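Local coordinates for transmembrane protein (Bartonella henselae, PDB 3PAM) that probably binds peptides outside the membrane, as a solute-binding component of an ABC-type oligopeptide transport system, at residues A[170-174]-A[175-179]. Residues are numbered along the deposited sequence; the frame is centred on the assembly and turned at random.
Sequences NRLGM and FNYDM
Arg171 and Asn176 clasp each other twice where helix 165-174 ends in a Schellman motif, a worked example of how a helix can be closed by backbone and side chain together. Phe175 takes positive phi, which turns the chain back so that Asn176 N donates to Arg171 O at 2.8 Å, while Phe175 N makes a longer bond to Leu172 O, approaching from above the carbonyl plane.

The side chain of Arg171 returns the bond in the opposite direction, as donor. Extended as far as CD, it bends at chi3 (52°), bringing the guanidinium edge onto the backbone oxygen of Asn176. NE lies 2.8 Å from Asn176 O, although its position is less certain, and NH2 reaches the same oxygen at 3.1 Å. Asn176 O lies near the guanidinium plane, though NH2 comes from above the carbonyl plane. One carbonyl thus receives a forked grip, and NH2 also forms a salt bridge with Glu132 on strand 130-135, which should help to fix the group's rotation. ND2 of Asn176 lies over one face of the guanidinium, 3.5 Å from Arg171 NE, two donors meeting without a hydrogen bond, and the amide and guanidinium planes are 28° apart.

Asn176 also centres an inverse gamma turn, closed by a weak bond from Tyr177 N to Phe175 O, that leads the chain toward strand 179-184 of the mixed sheet. Tyr177 CG sits between its backbone N and carbonyl carbon (chi1 50°), folding the ring back beside the last helical turn. Its hydroxyl is hydrogen-bonded to Phe211 O, CE2 packs against Leu172 CD2 at 4.1 Å, and the ring edge meets Arg171 O, which lies 3.6 Å from Tyr177 CD2.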
ATOM      1  N   ASN A 170      -5.294 -14.195 -15.468  1.00 50.23           N
ATOM      2  CA  ASN A 170      -6.755 -14.162 -15.559  1.00 51.28           C
ATOM      3  C   ASN A 170      -7.330 -13.439 -14.347  1.00 49.80           C
ATOM      4  O   ASN A 170      -8.236 -12.609 -14.452  1.00 50.01           O
ATOM      5  CB  ASN A 170      -7.311 -15.593 -15.625  1.00 52.88           C
ATOM      6  CG  ASN A 170      -8.820 -15.640 -15.850  1.00 55.37           C
ATOM      7  OD1 ASN A 170      -9.561 -16.165 -15.015  1.00 56.79           O
ATOM      8  ND2 ASN A 170      -9.279 -15.113 -16.990  1.00 57.83           N
ATOM      9  N   ARG A 171      -6.761 -13.753 -13.196  1.00 48.42           N
ATOM     10  CA  ARG A 171      -7.258 -13.262 -11.943  1.00 47.31           C
ATOM     11  C   ARG A 171      -6.864 -11.811 -11.699  1.00 45.83           C
ATOM     12  O   ARG A 171      -7.661 -11.048 -11.162  1.00 45.49           O
ATOM     13  CB  ARG A 171      -6.901 -14.230 -10.806  1.00 47.24           C
ATOM     14  CG  ARG A 171      -7.715 -15.535 -10.934  1.00 49.21           C
ATOM     15  CD  ARG A 171      -7.458 -16.547  -9.835  1.00 50.77           C
ATOM     16  NE  ARG A 171      -7.586 -15.978  -8.494  1.00 49.43           N
ATOM     17  CZ  ARG A 171      -7.648 -16.698  -7.378  1.00 49.43           C
ATOM     18  NH1 ARG A 171      -7.600 -18.021  -7.439  1.00 51.71           N
ATOM     19  NH2 ARG A 171      -7.758 -16.096  -6.204  1.00 45.47           N
ATOM     20  N   LEU A 172      -5.661 -11.419 -12.119  1.00 44.92           N
ATOM     21  CA  LEU A 172      -5.316  -9.995 -12.136  1.00 44.40           C
ATOM     22  C   LEU A 172      -6.354  -9.196 -12.937  1.00 44.24           C
ATOM     23  O   LEU A 172      -6.805  -8.134 -12.506  1.00 43.63           O
ATOM     24  CB  LEU A 172      -3.949  -9.747 -12.763  1.00 44.70           C
ATOM     25  CG  LEU A 172      -2.694  -9.439 -11.935  1.00 45.37           C
ATOM     26  CD1 LEU A 172      -1.643  -8.907 -12.913  1.00 43.32           C
ATOM     27  CD2 LEU A 172      -2.884  -8.469 -10.757  1.00 42.42           C
ATOM     28  N   GLY A 173      -6.704  -9.723 -14.108  1.00 44.34           N
ATOM     29  CA  GLY A 173      -7.618  -9.074 -15.032  1.00 45.08           C
ATOM     30  C   GLY A 173      -9.006  -8.932 -14.457  1.00 45.42           C
ATOM     31  O   GLY A 173      -9.669  -7.928 -14.696  1.00 45.72           O
HETATM   32  N   MSE A 174      -9.430  -9.922 -13.673  1.00 47.59           N
HETATM   33  CA  MSE A 174     -10.763  -9.927 -13.078  1.00 49.48           C
HETATM   34  C   MSE A 174     -10.801  -9.297 -11.683  1.00 43.97           C
HETATM   35  O   MSE A 174     -11.881  -9.164 -11.076  1.00 46.11           O
HETATM   36  CB  MSE A 174     -11.306 -11.356 -13.027  1.00 55.86           C
HETATM   37  CG  MSE A 174     -11.476 -12.035 -14.388  1.00 66.02           C
HETATM   38 SE   MSE A 174     -12.711 -11.060 -15.558  1.00 80.41          SE
HETATM   39  CE  MSE A 174     -13.074 -12.462 -16.897  1.00 93.22           C
ATOM     40  N   PHE A 175      -9.633  -8.887 -11.184  1.00 38.61           N
ATOM     41  CA  PHE A 175      -9.480  -8.470  -9.778  1.00 34.74           C
ATOM     42  C   PHE A 175      -9.871  -9.582  -8.769  1.00 35.51           C
ATOM     43  O   PHE A 175     -10.348  -9.318  -7.653  1.00 34.75           O
ATOM     44  CB  PHE A 175     -10.239  -7.159  -9.526  1.00 34.89           C
ATOM     45  CG  PHE A 175      -9.812  -6.048 -10.427  1.00 33.48           C
ATOM     46  CD1 PHE A 175      -8.458  -5.740 -10.566  1.00 30.99           C
ATOM     47  CD2 PHE A 175     -10.741  -5.323 -11.148  1.00 35.76           C
ATOM     48  CE1 PHE A 175      -8.041  -4.733 -11.389  1.00 33.13           C
ATOM     49  CE2 PHE A 175     -10.334  -4.299 -12.006  1.00 37.67           C
ATOM     50  CZ  PHE A 175      -8.982  -4.010 -12.137  1.00 36.58           C
ATOM     51  N   ASN A 176      -9.688 -10.831  -9.194  1.00 37.94           N
ATOM     52  CA  ASN A 176     -10.058 -11.982  -8.389  1.00 39.75           C
ATOM     53  C   ASN A 176      -8.956 -12.400  -7.396  1.00 36.80           C
ATOM     54  O   ASN A 176      -8.291 -13.415  -7.571  1.00 38.19           O
ATOM     55  CB  ASN A 176     -10.463 -13.139  -9.296  1.00 46.09           C
ATOM     56  CG  ASN A 176     -11.130 -14.262  -8.536  1.00 50.44           C
ATOM     57  OD1 ASN A 176     -11.700 -14.042  -7.458  1.00 51.09           O
ATOM     58  ND2 ASN A 176     -11.051 -15.475  -9.076  1.00 54.70           N
ATOM     59  N   TYR A 177      -8.770 -11.593  -6.358  1.00 34.16           N
ATOM     60  CA  TYR A 177      -7.728 -11.839  -5.384  1.00 32.88           C
ATOM     61  C   TYR A 177      -8.012 -10.973  -4.183  1.00 32.12           C
ATOM     62  O   TYR A 177      -8.630  -9.921  -4.310  1.00 33.15           O
ATOM     63  CB  TYR A 177      -6.330 -11.495  -5.956  1.00 32.67           C
ATOM     64  CG  TYR A 177      -6.230 -10.134  -6.608  1.00 32.01           C
ATOM     65  CD1 TYR A 177      -5.938  -8.987  -5.861  1.00 35.53           C
ATOM     66  CD2 TYR A 177      -6.405  -9.993  -7.984  1.00 33.25           C
ATOM     67  CE1 TYR A 177      -5.849  -7.727  -6.474  1.00 36.39           C
ATOM     68  CE2 TYR A 177      -6.316  -8.754  -8.601  1.00 34.01           C
ATOM     69  CZ  TYR A 177      -6.054  -7.625  -7.841  1.00 35.91           C
ATOM     70  OH  TYR A 177      -5.987  -6.397  -8.454  1.00 40.31           O
ATOM     71  N   ASP A 178      -7.558 -11.402  -3.014  1.00 31.92           N
ATOM     72  CA  ASP A 178      -7.604 -10.544  -1.846  1.00 31.87           C
ATOM     73  C   ASP A 178      -6.395  -9.607  -1.864  1.00 32.71           C
ATOM     74  O   ASP A 178      -6.503  -8.401  -1.576  1.00 34.91           O
ATOM     75  CB  ASP A 178      -7.598 -11.405  -0.578  1.00 33.42           C
ATOM     76  CG  ASP A 178      -8.853 -12.270  -0.432  1.00 33.02           C
ATOM     77  OD1 ASP A 178      -9.959 -11.805  -0.776  1.00 36.87           O
ATOM     78  OD2 ASP A 178      -8.746 -13.407   0.066  1.00 31.81           O
HETATM   79  N   MSE A 179      -5.235 -10.179  -2.186  1.00 32.62           N
HETATM   80  CA  MSE A 179      -3.958  -9.479  -2.118  1.00 35.34           C
HETATM   81  C   MSE A 179      -3.018 -10.140  -3.120  1.00 35.32           C
HETATM   82  O   MSE A 179      -3.075 -11.350  -3.303  1.00 33.51           O
HETATM   83  CB  MSE A 179      -3.376  -9.559  -0.705  1.00 39.39           C
HETATM   84  CG  MSE A 179      -2.150  -8.708  -0.456  1.00 47.71           C
HETATM   85 SE   MSE A 179      -1.530  -8.758   1.398  1.00 63.72          SE
HETATM   86  CE  MSE A 179      -2.987  -7.775   2.233  1.00 60.59           C
TER